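PDB 4A34: Rbsd/fucu transport protein family protein, which probably interconverts the alpha and beta anomers of L-fucose and binds beta-L-fucopyranose between subunits of a ten-chain assembly. Local coordinates for residues Lys15-Met18 with Glu19-His22; Gly47-Ile50 with Pro51-Leu54; Trp86-Tyr89 with Arg90-Ile93; Thr104-Arg108 with Glu109-Glu113; Glu126-Leu129 with Tyr130-Ile133. All coordinates share one frame; numbering follows the deposited sequence.

Contacts 4 and 5, their centres about 14 Å apart, line the same sugar pocket: Tyr112 of contact 4 and Tyr130 and Asn132 of contact 5 all bond one fucose, and Phe111 CZ packs on Asn132 CB at 3.5 Å. Contact 1 lies about 23 Å from contact 5, centre to centre, and sends His22 into the pocket of a different subunit, where it meets a second fucose. Contact 3 bonds to the sugar-binding loop, with Tyr89 OH 2.6 Å from Ala131 O and Trp86 NE1 2.8 Å from Tyr130 O, both probable hydrogen bonds. Contact 2 packs against contacts 3 and 5, Ile50 CD1 reaching within 3.4 Å of Ala131 O.

Contact 1: Lys15-Met18 with Glu19-His22; sequences KTLM and EMGH. With FUL (beta-L-fucopyranose), chain B.
Glu19 folds back over the last turn of helix 11-19, and Lys15 NZ lies 2.7 Å from Glu19 OE1 in a salt bridge that uses the syn lone pair of that oxygen. The carboxylate gets there because CG stands between the backbone N and the carbonyl carbon (chi1 64°). Its other oxygen, OE2, is held by Tyr119, and the backbone N of Glu19 closes the helical bond to Lys15 O at 2.8 Å. Met20 is where the chain leaves helical geometry: its N makes a weak bond to Thr16 O, 3.1 Å away, while its side chain runs alongside Thr16 and brings CE to 3.9 Å from Leu17 CD2. The helix end leads through Gly21 into the loop that precedes strand 25-29; in this loop His22 reaches a fucose also bonded by Asp30 and Tyr112 of a neighbouring subunit. His22 ND1 donates to the ring oxygen O5 at 2.6 Å, nearly straight at 168°, and NE2 is bonded to Asp64 OD1, which fixes the ring's rotation.

Contact 2: Gly47-Ile50 with Pro51-Leu54; sequences GVNI and PELL
Ile50 O accepts a short backbone hydrogen bond from Leu54 N, 2.6 Å away, and Asn49 O takes a weaker one from Leu53 N at 3.3 Å. These two i to i+4 bonds start helix 50-60, with Asn49 at the N-cap position and Pro51 in the first turn, where its lack of an N-H costs no helical bond. The Asn49 side chain makes no capping bond. Instead it lies beside that of Glu52, both pointing the same way with amide and carboxylate planes 62° apart, and both carboxylate oxygens of Glu52 approach Asn49 CB. A bend at chi2 (98°) turns the glutamate back toward the helix start. The apolar residues tie this start to the rest of the fold: Ile50 and Leu54 pack on Tyr89 of helix 85-93 and on Ile133, while Leu53 lies on Val122 and Thr124 of strand 120-124. From the loop ahead of the N-cap, Val48 CG1 rests 4.3 Å from Leu53 CB.

Contact 3: Trp86-Tyr89 with Arg90-Ile93; sequences WGTY and RQMI
Four successive backbone bonds join Trp86-Tyr89 to Arg90-Ile93 in the i to i+4 pattern of an alpha-helix. Gln91 N to Gly87 O is short, 2.7 Å, and practically straight at 179°; Ile93 N reaches Tyr89 O at 2.8 Å, and Arg90 N reaches Trp86 O at 2.8 Å. Met92 N to Thr88 O is longer, 3.1 Å. The turns belong to helix 85-93, which links strands 71-74 and 103-106 in a beta-alpha-beta unit. Among the polar side chains, Arg90 bends at chi3 (-75°) to lay one face of its guanidinium over Trp86 O, 3.7 Å above the plane and offset toward the rim, with NH2 3.8 Å from Trp86 CB. The indole NE1 of Trp86 is bonded to Tyr130 O, and the Tyr89 hydroxyl to Ala131 O, so both rings reach the loop that binds the fucose. Apolar contacts fall on the sheet side, where Ile93 packs against Ile71, Phe73 and Ile103.

Contact 4: Thr104-Arg108 with Glu109-Glu113; sequences TYLRR and EDFYE. With FUL (beta-L-fucopyranose), chain C.
Arg108 and Tyr112, one helical turn apart, run side by side in the same direction, and Arg108 NE donates to Tyr112 OH at 3.1 Å. The hydroxyl sits at the edge of the guanidinium, yet 26° out of its plane, and the two flat groups are turned 85° apart. A bend at chi3 (112°) carries the arginine past the phenol oxygen, while Tyr112, with CG opposite its own carbonyl carbon, lays one ring face over Arg108 O. Arg107 bends at chi3 as well, bringing NH2 within 2.9 Å of Asp110 OD1 in a salt bridge, although its guanidinium stands nearly perpendicular to the carboxylate. The second oxygen, Asp110 OD2, receives a hydrogen bond from a water that also accepts from Arg107 N. Here strand 103-106 passes into helix 108-116, whose first turn is closed by Phe111 N bonding to Arg107 O at 2.9 Å; Leu106 CD1 packs 4.1 Å from Phe111 CD2. Tyr112 OH is also 2.9 Å from O1 of the fucose, a hydrogen bond to the anomeric hydroxyl. Two hydrogen bonds therefore place the phenol at the very group that mutarotation rearranges, consistent with a part in that reaction.

Contact 5: Glu126-Leu129 with Tyr130-Ile133; sequences ETSL and YANI. With FUL (beta-L-fucopyranose), chain C.
The Tyr130 ring follows directly on Leu129, whose CB comes obliquely to 3.8 Å from Tyr130 CD2, and turns one face to the fucose: sugar C4 lies over the ring centre, and C6 reaches 3.6 Å from Tyr130 CZ. This is consistent with the CH-pi stacking common in carbohydrate sites, here in the pocket loop between strands 120-124 and 133-136. Asp80 holds the Tyr130 hydroxyl. Tyr66 and Val139 of a neighbouring subunit pack on Tyr130 and Leu129 respectively, so the pocket lies at a subunit interface. Tyr130 has a left-handed backbone conformation (phi 52°, psi 49°), and its backbone N donates to the fucose O3 at 2.9 Å. Behind the turn, Ala131 CB touches Ser128 O at 3.3 Å and Glu126 CG at 3.9 Å. Glu126 OE2 accepts from Ser128 N at 2.8 Å through the anti lone pair. Asn132, oriented by a bond from Asp30 N to its OD1, donates from ND2 to the fucose O2 at 2.9 Å.

Contact 1: Lys15-Met18 with Glu19-His22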
loop_
_atom_site.group_PDB
_atom_site.type_symbol
_atom_site.label_atom_id
_atom_site.label_comp_id
_atom_site.label_asym_id
_atom_site.label_seq_id
_atom_site.Cartn_x
_atom_site.Cartn_y
_atom_site.Cartn_z
ATOM N N LYS I 15 -6.986 -16.633 13.199
ATOM C CA LYS I 15 -7.281 -16.424 11.788
ATOM C C LYS I 15 -6.435 -17.361 10.928
ATOM O O LYS I 15 -6.963 -18.077 10.062
ATOM C CB LYS I 15 -7.017 -14.966 11.390
ATOM C CG LYS I 15 -7.404 -14.634 9.969
ATOM C CD LYS I 15 -7.130 -13.173 9.657
ATOM C CE LYS I 15 -7.439 -12.829 8.202
ATOM N NZ LYS I 15 -6.436 -13.335 7.240
ATOM N N THR I 16 -5.125 -17.366 11.171
ATOM C CA THR I 16 -4.227 -18.140 10.327
ATOM C C THR I 16 -4.367 -19.650 10.543
ATOM O O THR I 16 -4.299 -20.412 9.586
ATOM C CB THR I 16 -2.762 -17.586 10.332
ATOM O OG1 THR I 16 -1.801 -18.652 10.311
ATOM C CG2 THR I 16 -2.533 -16.734 11.512
ATOM N N LEU I 17 -4.624 -20.075 11.775
ATOM C CA LEU I 17 -4.994 -21.467 12.029
ATOM C C LEU I 17 -6.251 -21.834 11.245
ATOM O O LEU I 17 -6.365 -22.943 10.715
ATOM C CB LEU I 17 -5.236 -21.711 13.519
ATOM C CG LEU I 17 -4.047 -21.795 14.475
ATOM C CD1 LEU I 17 -4.540 -22.120 15.873
ATOM C CD2 LEU I 17 -3.021 -22.828 14.031
ATOM N N MET I 18 -7.188 -20.886 11.179
ATOM C CA MET I 18 -8.449 -21.066 10.466
ATOM C C MET I 18 -8.274 -21.154 8.951
ATOM O O MET I 18 -8.835 -22.045 8.310
ATOM C CB MET I 18 -9.416 -19.933 10.820
ATOM C CG MET I 18 -10.056 -20.061 12.187
ATOM S SD MET I 18 -11.313 -21.349 12.116
ATOM C CE MET I 18 -12.765 -20.367 11.710
ATOM N N GLU I 19 -7.497 -20.235 8.380
ATOM C CA GLU I 19 -7.338 -20.180 6.926
ATOM C C GLU I 19 -6.373 -21.241 6.392
ATOM O O GLU I 19 -6.273 -21.442 5.182
ATOM C CB GLU I 19 -6.955 -18.774 6.449
ATOM C CG GLU I 19 -5.618 -18.285 6.929
ATOM C CD GLU I 19 -5.460 -16.771 6.847
ATOM O OE1 GLU I 19 -6.461 -16.034 6.980
ATOM O OE2 GLU I 19 -4.312 -16.325 6.665
ATOM N N MET I 20 -5.668 -21.917 7.297
ATOM C CA MET I 20 -4.861 -23.079 6.925
ATOM C C MET I 20 -5.762 -24.235 6.496
ATOM O O MET I 20 -6.799 -24.491 7.100
ATOM C CB MET I 20 -3.946 -23.512 8.080
ATOM C CG MET I 20 -2.600 -22.806 8.116
ATOM S SD MET I 20 -1.570 -23.295 9.512
ATOM C CE MET I 20 -1.591 -21.841 10.529
ATOM N N GLY I 21 -5.355 -24.924 5.441
ATOM C CA GLY I 21 -6.024 -26.147 5.022
ATOM C C GLY I 21 -5.099 -27.337 5.190
ATOM O O GLY I 21 -4.000 -27.211 5.748
ATOM N N HIS I 22 -5.558 -28.487 4.703
ATOM C CA HIS I 22 -4.825 -29.753 4.735
ATOM C C HIS I 22 -3.471 -29.647 4.044
ATOM O O HIS I 22 -3.379 -29.156 2.917
ATOM C CB HIS I 22 -5.672 -30.836 4.055
ATOM C CG HIS I 22 -5.065 -32.207 4.081
ATOM N ND1 HIS I 22 -5.347 -33.157 3.123
ATOM C CD2 HIS I 22 -4.201 -32.789 4.947
ATOM C CE1 HIS I 22 -4.683 -34.266 3.402
ATOM N NE2 HIS I 22 -3.972 -34.066 4.497
HETATM C C1 FUL B . -7.440 -32.023 0.322
HETATM C C2 FUL B . -8.889 -31.705 0.706
HETATM O O2 FUL B . -9.341 -30.628 -0.066
HETATM C C3 FUL B . -9.736 -32.944 0.409
HETATM O O3 FUL B . -11.077 -32.804 0.807
HETATM C C4 FUL B . -9.139 -34.156 1.111
HETATM O O4 FUL B . -9.193 -33.919 2.495
HETATM C C5 FUL B . -7.679 -34.320 0.697
HETATM C C6 FUL B . -7.047 -35.559 1.324
HETATM O O5 FUL B . -6.979 -33.144 1.070
HETATM O O1 FUL B . -6.591 -30.919 0.525
#

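Contact 2: Gly47-Ile50 with Pro51-Leu54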
loop_
_atom_site.group_PDB
_atom_site.type_symbol
_atom_site.label_atom_id
_atom_site.label_comp_id
_atom_site.label_asym_id
_atom_site.label_seq_id
_atom_site.Cartn_x
_atom_site.Cartn_y
_atom_site.Cartn_z
ATOM N N GLY I 47 5.231 -13.287 24.261
ATOM C CA GLY I 47 4.944 -13.513 25.679
ATOM C C GLY I 47 4.512 -14.924 26.047
ATOM O O GLY I 47 4.213 -15.201 27.207
ATOM N N VAL I 48 4.479 -15.813 25.058
ATOM C CA VAL I 48 3.992 -17.179 25.244
ATOM C C VAL I 48 5.103 -18.245 25.137
ATOM O O VAL I 48 6.009 -18.155 24.297
ATOM C CB VAL I 48 2.867 -17.510 24.243
ATOM C CG1 VAL I 48 2.071 -18.736 24.711
ATOM C CG2 VAL I 48 1.931 -16.305 24.061
ATOM N N ASN I 49 5.017 -19.241 26.017
ATOM C CA ASN I 49 5.896 -20.407 25.999
ATOM C C ASN I 49 5.242 -21.477 25.131
ATOM O O ASN I 49 4.009 -21.522 25.021
ATOM C CB ASN I 49 6.142 -20.922 27.431
ATOM C CG ASN I 49 7.048 -19.995 28.251
ATOM O OD1 ASN I 49 7.986 -19.392 27.723
ATOM N ND2 ASN I 49 6.778 -19.895 29.551
ATOM N N ILE I 50 6.060 -22.333 24.520
ATOM C CA ILE I 50 5.583 -23.242 23.470
ATOM C C ILE I 50 4.694 -24.410 23.931
ATOM O O ILE I 50 3.702 -24.687 23.262
ATOM C CB ILE I 50 6.736 -23.723 22.534
ATOM C CG1 ILE I 50 7.356 -22.516 21.815
ATOM C CG2 ILE I 50 6.227 -24.776 21.536
ATOM C CD1 ILE I 50 8.616 -22.786 20.996
ATOM N N PRO I 51 5.035 -25.093 25.055
ATOM C CA PRO I 51 4.141 -26.173 25.516
ATOM C C PRO I 51 2.698 -25.717 25.738
ATOM O O PRO I 51 1.767 -26.435 25.367
ATOM C CB PRO I 51 4.775 -26.657 26.843
ATOM C CG PRO I 51 5.929 -25.755 27.123
ATOM C CD PRO I 51 6.284 -25.044 25.843
ATOM N N GLU I 52 2.526 -24.530 26.321
ATOM C CA GLU I 52 1.201 -23.915 26.463
ATOM C C GLU I 52 0.535 -23.751 25.095
ATOM O O GLU I 52 -0.606 -24.171 24.895
ATOM C CB GLU I 52 1.287 -22.552 27.164
ATOM C CG GLU I 52 1.635 -22.597 28.650
ATOM C CD GLU I 52 3.114 -22.352 28.917
ATOM O OE1 GLU I 52 3.948 -23.223 28.567
ATOM O OE2 GLU I 52 3.436 -21.290 29.498
ATOM N N LEU I 53 1.262 -23.156 24.155
ATOM C CA LEU I 53 0.743 -22.927 22.811
ATOM C C LEU I 53 0.479 -24.227 22.035
ATOM O O LEU I 53 -0.475 -24.299 21.250
ATOM C CB LEU I 53 1.697 -22.013 22.025
ATOM C CG LEU I 53 1.155 -21.355 20.757
ATOM C CD1 LEU I 53 -0.086 -20.561 21.076
ATOM C CD2 LEU I 53 2.208 -20.454 20.138
ATOM N N LEU I 54 1.319 -25.239 22.265
ATOM C CA LEU I 54 1.214 -26.531 21.575
ATOM C C LEU I 54 -0.072 -27.279 21.951
ATOM O O LEU I 54 -0.719 -27.899 21.104
ATOM C CB LEU I 54 2.448 -27.399 21.865
ATOM C CG LEU I 54 2.498 -28.833 21.318
ATOM C CD1 LEU I 54 2.427 -28.860 19.782
ATOM C CD2 LEU I 54 3.740 -29.543 21.813
#

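Contact 3: Trp86-Tyr89 with Arg90-Ile93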
loop_
_atom_site.group_PDB
_atom_site.type_symbol
_atom_site.label_atom_id
_atom_site.label_comp_id
_atom_site.label_asym_id
_atom_site.label_seq_id
_atom_site.Cartn_x
_atom_site.Cartn_y
_atom_site.Cartn_z
ATOM N N TRP I 86 11.690 -31.563 25.095
ATOM C CA TRP I 86 11.249 -32.586 24.140
ATOM C C TRP I 86 10.363 -33.631 24.804
ATOM O O TRP I 86 9.395 -34.090 24.208
ATOM C CB TRP I 86 12.437 -33.246 23.426
ATOM C CG TRP I 86 13.079 -32.389 22.342
ATOM C CD1 TRP I 86 12.765 -31.098 22.019
ATOM C CD2 TRP I 86 14.168 -32.761 21.480
ATOM N NE1 TRP I 86 13.572 -30.651 21.001
ATOM C CE2 TRP I 86 14.444 -31.649 20.651
ATOM C CE3 TRP I 86 14.931 -33.929 21.323
ATOM C CZ2 TRP I 86 15.454 -31.664 19.679
ATOM C CZ3 TRP I 86 15.934 -33.947 20.349
ATOM C CH2 TRP I 86 16.182 -32.816 19.539
ATOM N N GLY I 87 10.690 -33.992 26.043
ATOM C CA GLY I 87 9.823 -34.854 26.852
ATOM C C GLY I 87 8.458 -34.219 27.052
ATOM O O GLY I 87 7.419 -34.840 26.792
ATOM N N THR I 88 8.478 -32.964 27.499
ATOM C CA THR I 88 7.279 -32.142 27.658
ATOM C C THR I 88 6.417 -32.145 26.390
ATOM O O THR I 88 5.193 -32.325 26.464
ATOM C CB THR I 88 7.656 -30.691 28.013
ATOM O OG1 THR I 88 8.806 -30.688 28.870
ATOM C CG2 THR I 88 6.504 -29.994 28.700
ATOM N N TYR I 89 7.066 -31.958 25.235
ATOM C CA TYR I 89 6.388 -32.009 23.938
ATOM C C TYR I 89 5.814 -33.387 23.662
ATOM O O TYR I 89 4.676 -33.509 23.202
ATOM C CB TYR I 89 7.332 -31.640 22.784
ATOM C CG TYR I 89 7.793 -30.203 22.735
ATOM C CD1 TYR I 89 7.076 -29.186 23.360
ATOM C CD2 TYR I 89 8.954 -29.864 22.057
ATOM C CE1 TYR I 89 7.513 -27.865 23.308
ATOM C CE2 TYR I 89 9.391 -28.555 22.001
ATOM C CZ TYR I 89 8.671 -27.566 22.629
ATOM O OH TYR I 89 9.116 -26.278 22.566
ATOM N N ARG I 90 6.623 -34.415 23.923
ATOM C CA ARG I 90 6.224 -35.801 23.669
ATOM C C ARG I 90 5.021 -36.202 24.524
ATOM O O ARG I 90 4.064 -36.785 24.006
ATOM C CB ARG I 90 7.409 -36.771 23.826
ATOM C CG ARG I 90 8.282 -36.852 22.576
ATOM C CD ARG I 90 9.295 -37.976 22.641
ATOM N NE ARG I 90 10.398 -37.648 23.535
ATOM C CZ ARG I 90 11.600 -37.247 23.132
ATOM N NH1 ARG I 90 11.872 -37.137 21.831
ATOM N NH2 ARG I 90 12.534 -36.960 24.038
ATOM N N GLN I 91 5.069 -35.845 25.811
ATOM C CA GLN I 91 3.930 -35.976 26.736
ATOM C C GLN I 91 2.651 -35.334 26.188
ATOM O O GLN I 91 1.563 -35.910 26.267
ATOM C CB GLN I 91 4.247 -35.289 28.064
ATOM C CG GLN I 91 5.301 -35.944 28.921
ATOM C CD GLN I 91 5.545 -35.167 30.207
ATOM O OE1 GLN I 91 5.337 -33.948 30.271
ATOM N NE2 GLN I 91 5.986 -35.873 31.243
ATOM N N MET I 92 2.806 -34.119 25.662
ATOM C CA MET I 92 1.718 -33.311 25.145
ATOM C C MET I 92 1.120 -33.975 23.906
ATOM O O MET I 92 -0.086 -34.190 23.836
ATOM C CB MET I 92 2.266 -31.921 24.796
ATOM C CG MET I 92 1.270 -30.777 24.818
ATOM S SD MET I 92 1.481 -29.697 26.244
ATOM C CE MET I 92 0.359 -30.454 27.427
ATOM N N ILE I 93 1.979 -34.306 22.943
ATOM C CA ILE I 93 1.559 -34.836 21.642
ATOM C C ILE I 93 0.771 -36.134 21.763
ATOM O O ILE I 93 -0.314 -36.253 21.198
ATOM C CB ILE I 93 2.762 -35.008 20.683
ATOM C CG1 ILE I 93 3.243 -33.638 20.201
ATOM C CG2 ILE I 93 2.393 -35.899 19.496
ATOM C CD1 ILE I 93 4.642 -33.631 19.598
#

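Contact 4: Thr104-Arg108 with Glu109-Glu113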
loop_
_atom_site.group_PDB
_atom_site.type_symbol
_atom_site.label_atom_id
_atom_site.label_comp_id
_atom_site.label_asym_id
_atom_site.label_seq_id
_atom_site.Cartn_x
_atom_site.Cartn_y
_atom_site.Cartn_z
ATOM N N THR I 104 9.818 -36.488 13.569
ATOM C CA THR I 104 11.146 -36.661 12.979
ATOM C C THR I 104 12.005 -35.451 13.338
ATOM O O THR I 104 11.520 -34.510 13.964
ATOM C CB THR I 104 11.109 -36.913 11.442
ATOM O OG1 THR I 104 10.572 -35.773 10.766
ATOM C CG2 THR I 104 10.270 -38.154 11.094
ATOM N N TYR I 105 13.282 -35.488 12.971
ATOM C CA TYR I 105 14.241 -34.487 13.432
ATOM C C TYR I 105 15.077 -33.964 12.273
ATOM O O TYR I 105 15.586 -34.738 11.463
ATOM C CB TYR I 105 15.135 -35.071 14.536
ATOM C CG TYR I 105 14.354 -35.631 15.711
ATOM C CD1 TYR I 105 13.818 -36.920 15.668
ATOM C CD2 TYR I 105 14.138 -34.868 16.860
ATOM C CE1 TYR I 105 13.087 -37.440 16.738
ATOM C CE2 TYR I 105 13.416 -35.379 17.946
ATOM C CZ TYR I 105 12.889 -36.668 17.878
ATOM O OH TYR I 105 12.161 -37.184 18.939
ATOM N N LEU I 106 15.209 -32.648 12.190
ATOM C CA LEU I 106 15.894 -32.040 11.063
ATOM C C LEU I 106 17.168 -31.339 11.501
ATOM O O LEU I 106 17.231 -30.773 12.594
ATOM C CB LEU I 106 14.975 -31.047 10.338
ATOM C CG LEU I 106 13.566 -31.446 9.881
ATOM C CD1 LEU I 106 12.910 -30.299 9.132
ATOM C CD2 LEU I 106 13.585 -32.667 9.007
ATOM N N ARG I 107 18.179 -31.398 10.637
ATOM C CA ARG I 107 19.396 -30.610 10.781
ATOM C C ARG I 107 19.038 -29.125 10.785
ATOM O O ARG I 107 18.253 -28.681 9.943
ATOM C CB ARG I 107 20.344 -30.880 9.611
ATOM C CG ARG I 107 21.156 -32.160 9.695
ATOM C CD ARG I 107 22.230 -32.217 8.586
ATOM N NE ARG I 107 21.712 -31.855 7.253
ATOM C CZ ARG I 107 22.084 -30.781 6.549
ATOM N NH1 ARG I 107 22.993 -29.939 7.028
ATOM N NH2 ARG I 107 21.547 -30.549 5.357
ATOM N N ARG I 108 19.622 -28.367 11.717
ATOM C CA ARG I 108 19.390 -26.920 11.811
ATOM C C ARG I 108 19.129 -26.314 10.431
ATOM O O ARG I 108 18.125 -25.620 10.219
ATOM C CB ARG I 108 20.569 -26.210 12.492
ATOM C CG ARG I 108 20.156 -24.998 13.335
ATOM C CD ARG I 108 21.261 -24.516 14.288
ATOM N NE ARG I 108 21.784 -23.206 13.893
ATOM C CZ ARG I 108 23.000 -22.991 13.391
ATOM N NH1 ARG I 108 23.846 -24.007 13.227
ATOM N NH2 ARG I 108 23.377 -21.753 13.055
ATOM N N GLU I 109 20.021 -26.619 9.491
ATOM C CA GLU I 109 19.952 -26.093 8.129
ATOM C C GLU I 109 18.664 -26.469 7.381
ATOM O O GLU I 109 18.044 -25.605 6.761
ATOM C CB GLU I 109 21.209 -26.500 7.334
ATOM C CG GLU I 109 21.375 -25.811 5.972
ATOM C CD GLU I 109 21.154 -24.300 6.033
ATOM O OE1 GLU I 109 21.866 -23.603 6.801
ATOM O OE2 GLU I 109 20.250 -23.818 5.311
ATOM N N ASP I 110 18.274 -27.743 7.448
ATOM C CA ASP I 110 17.056 -28.244 6.789
ATOM C C ASP I 110 15.788 -27.677 7.416
ATOM O O ASP I 110 14.807 -27.399 6.718
ATOM C CB ASP I 110 16.984 -29.779 6.851
ATOM C CG ASP I 110 18.076 -30.468 6.033
ATOM O OD1 ASP I 110 18.737 -29.817 5.194
ATOM O OD2 ASP I 110 18.269 -31.683 6.237
ATOM N N PHE I 111 15.818 -27.533 8.739
ATOM C CA PHE I 111 14.727 -26.970 9.510
ATOM C C PHE I 111 14.418 -25.558 9.044
ATOM O O PHE I 111 13.248 -25.197 8.894
ATOM C CB PHE I 111 15.070 -26.963 11.004
ATOM C CG PHE I 111 13.870 -26.796 11.894
ATOM C CD1 PHE I 111 13.337 -25.531 12.140
ATOM C CD2 PHE I 111 13.257 -27.906 12.464
ATOM C CE1 PHE I 111 12.219 -25.376 12.946
ATOM C CE2 PHE I 111 12.139 -27.765 13.269
ATOM C CZ PHE I 111 11.620 -26.498 13.515
ATOM N N TYR I 112 15.470 -24.771 8.815
ATOM C CA TYR I 112 15.339 -23.393 8.336
ATOM C C TYR I 112 14.589 -23.356 7.013
ATOM O O TYR I 112 13.593 -22.641 6.871
ATOM C CB TYR I 112 16.712 -22.726 8.173
ATOM C CG TYR I 112 17.444 -22.374 9.467
ATOM C CD1 TYR I 112 16.781 -22.343 10.704
ATOM C CD2 TYR I 112 18.797 -22.026 9.442
ATOM C CE1 TYR I 112 17.462 -22.001 11.886
ATOM C CE2 TYR I 112 19.487 -21.682 10.624
ATOM C CZ TYR I 112 18.814 -21.673 11.839
ATOM O OH TYR I 112 19.493 -21.335 12.994
ATOM N N GLU I 113 15.056 -24.154 6.057
ATOM C CA GLU I 113 14.455 -24.208 4.729
ATOM C C GLU I 113 12.982 -24.652 4.726
ATOM O O GLU I 113 12.157 -24.056 4.032
ATOM C CB GLU I 113 15.314 -25.053 3.772
ATOM C CG GLU I 113 16.744 -24.517 3.528
ATOM C CD GLU I 113 16.778 -23.114 2.919
ATOM O OE1 GLU I 113 15.925 -22.806 2.057
ATOM O OE2 GLU I 113 17.661 -22.314 3.312
HETATM C C1 FUL C . 18.603 -21.819 16.650
HETATM C C2 FUL C . 17.543 -21.677 17.749
HETATM O O2 FUL C . 16.231 -21.719 17.235
HETATM C C3 FUL C . 17.727 -22.843 18.717
HETATM O O3 FUL C . 16.839 -22.750 19.798
HETATM C C4 FUL C . 19.152 -22.868 19.240
HETATM O O4 FUL C . 19.384 -21.672 19.934
HETATM C C5 FUL C . 20.107 -22.949 18.055
HETATM C C6 FUL C . 21.553 -23.077 18.518
HETATM O O5 FUL C . 19.894 -21.800 17.241
HETATM O O1 FUL C . 18.511 -20.798 15.689
HETATM O O HOH W 1 17.834 -33.168 8.475
#

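Contact 5: Glu126-Leu129 with Tyr130-Ile133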
loop_
_atom_site.group_PDB
_atom_site.type_symbol
_atom_site.label_atom_id
_atom_site.label_comp_id
_atom_site.label_asym_id
_atom_site.label_seq_id
_atom_site.Cartn_x
_atom_site.Cartn_y
_atom_site.Cartn_z
ATOM N N GLU I 126 9.662 -18.596 24.288
ATOM C CA GLU I 126 10.363 -19.774 24.780
ATOM C C GLU I 126 11.893 -19.608 24.855
ATOM O O GLU I 126 12.571 -19.460 23.830
ATOM C CB GLU I 126 10.003 -20.974 23.914
ATOM C CG GLU I 126 10.531 -22.285 24.438
ATOM C CD GLU I 126 10.253 -22.462 25.918
ATOM O OE1 GLU I 126 9.087 -22.726 26.281
ATOM O OE2 GLU I 126 11.201 -22.333 26.712
ATOM N N THR I 127 12.424 -19.649 26.077
ATOM C CA THR I 127 13.861 -19.455 26.298
ATOM C C THR I 127 14.657 -20.753 26.190
ATOM O O THR I 127 15.896 -20.721 26.151
ATOM C CB THR I 127 14.150 -18.813 27.667
ATOM O OG1 THR I 127 13.595 -19.630 28.706
ATOM C CG2 THR I 127 13.567 -17.407 27.743
ATOM N N SER I 128 13.952 -21.884 26.140
ATOM C CA SER I 128 14.589 -23.198 26.024
ATOM C C SER I 128 15.162 -23.434 24.626
ATOM O O SER I 128 14.541 -23.055 23.632
ATOM C CB SER I 128 13.600 -24.305 26.380
ATOM O OG SER I 128 14.041 -25.543 25.863
ATOM N N LEU I 129 16.334 -24.067 24.554
ATOM C CA LEU I 129 17.027 -24.271 23.276
ATOM C C LEU I 129 16.455 -25.430 22.465
ATOM O O LEU I 129 15.925 -26.389 23.024
ATOM C CB LEU I 129 18.530 -24.489 23.478
ATOM C CG LEU I 129 19.421 -23.424 24.121
ATOM C CD1 LEU I 129 19.016 -22.012 23.705
ATOM C CD2 LEU I 129 19.435 -23.569 25.647
ATOM N N TYR I 130 16.581 -25.326 21.141
ATOM C CA TYR I 130 16.169 -26.373 20.207
ATOM C C TYR I 130 14.723 -26.793 20.473
ATOM O O TYR I 130 14.405 -27.985 20.561
ATOM C CB TYR I 130 17.138 -27.561 20.275
ATOM C CG TYR I 130 18.547 -27.233 19.820
ATOM C CD1 TYR I 130 18.892 -27.288 18.468
ATOM C CD2 TYR I 130 19.540 -26.869 20.738
ATOM C CE1 TYR I 130 20.174 -26.990 18.037
ATOM C CE2 TYR I 130 20.836 -26.566 20.315
ATOM C CZ TYR I 130 21.143 -26.635 18.955
ATOM O OH TYR I 130 22.418 -26.348 18.501
ATOM N N ALA I 131 13.857 -25.784 20.586
ATOM C CA ALA I 131 12.496 -25.949 21.112
ATOM C C ALA I 131 11.452 -25.721 20.035
ATOM O O ALA I 131 10.249 -25.677 20.311
ATOM C CB ALA I 131 12.266 -24.991 22.284
ATOM N N ASN I 132 11.934 -25.579 18.808
ATOM C CA ASN I 132 11.112 -25.261 17.667
ATOM C C ASN I 132 10.344 -26.490 17.203
ATOM O O ASN I 132 10.865 -27.594 17.263
ATOM C CB ASN I 132 12.017 -24.742 16.554
ATOM C CG ASN I 132 12.849 -23.552 16.991
ATOM O OD1 ASN I 132 12.343 -22.437 17.078
ATOM N ND2 ASN I 132 14.131 -23.780 17.263
ATOM N N ILE I 133 9.108 -26.304 16.750
ATOM C CA ILE I 133 8.299 -27.422 16.264
ATOM C C ILE I 133 7.697 -27.036 14.927
ATOM O O ILE I 133 7.416 -25.866 14.708
ATOM C CB ILE I 133 7.133 -27.779 17.239
ATOM C CG1 ILE I 133 7.605 -27.864 18.691
ATOM C CG2 ILE I 133 6.466 -29.089 16.843
ATOM C CD1 ILE I 133 6.485 -28.155 19.676
HETATM C C1 FUL C . 18.603 -21.819 16.650
HETATM C C2 FUL C . 17.543 -21.677 17.749
HETATM O O2 FUL C . 16.231 -21.719 17.235
HETATM C C3 FUL C . 17.727 -22.843 18.717
HETATM O O3 FUL C . 16.839 -22.750 19.798
HETATM C C4 FUL C . 19.152 -22.868 19.240
HETATM O O4 FUL C . 19.384 -21.672 19.934
HETATM C C5 FUL C . 20.107 -22.949 18.055
HETATM C C6 FUL C . 21.553 -23.077 18.518
HETATM O O5 FUL C . 19.894 -21.800 17.241
HETATM O O1 FUL C . 18.511 -20.798 15.689
#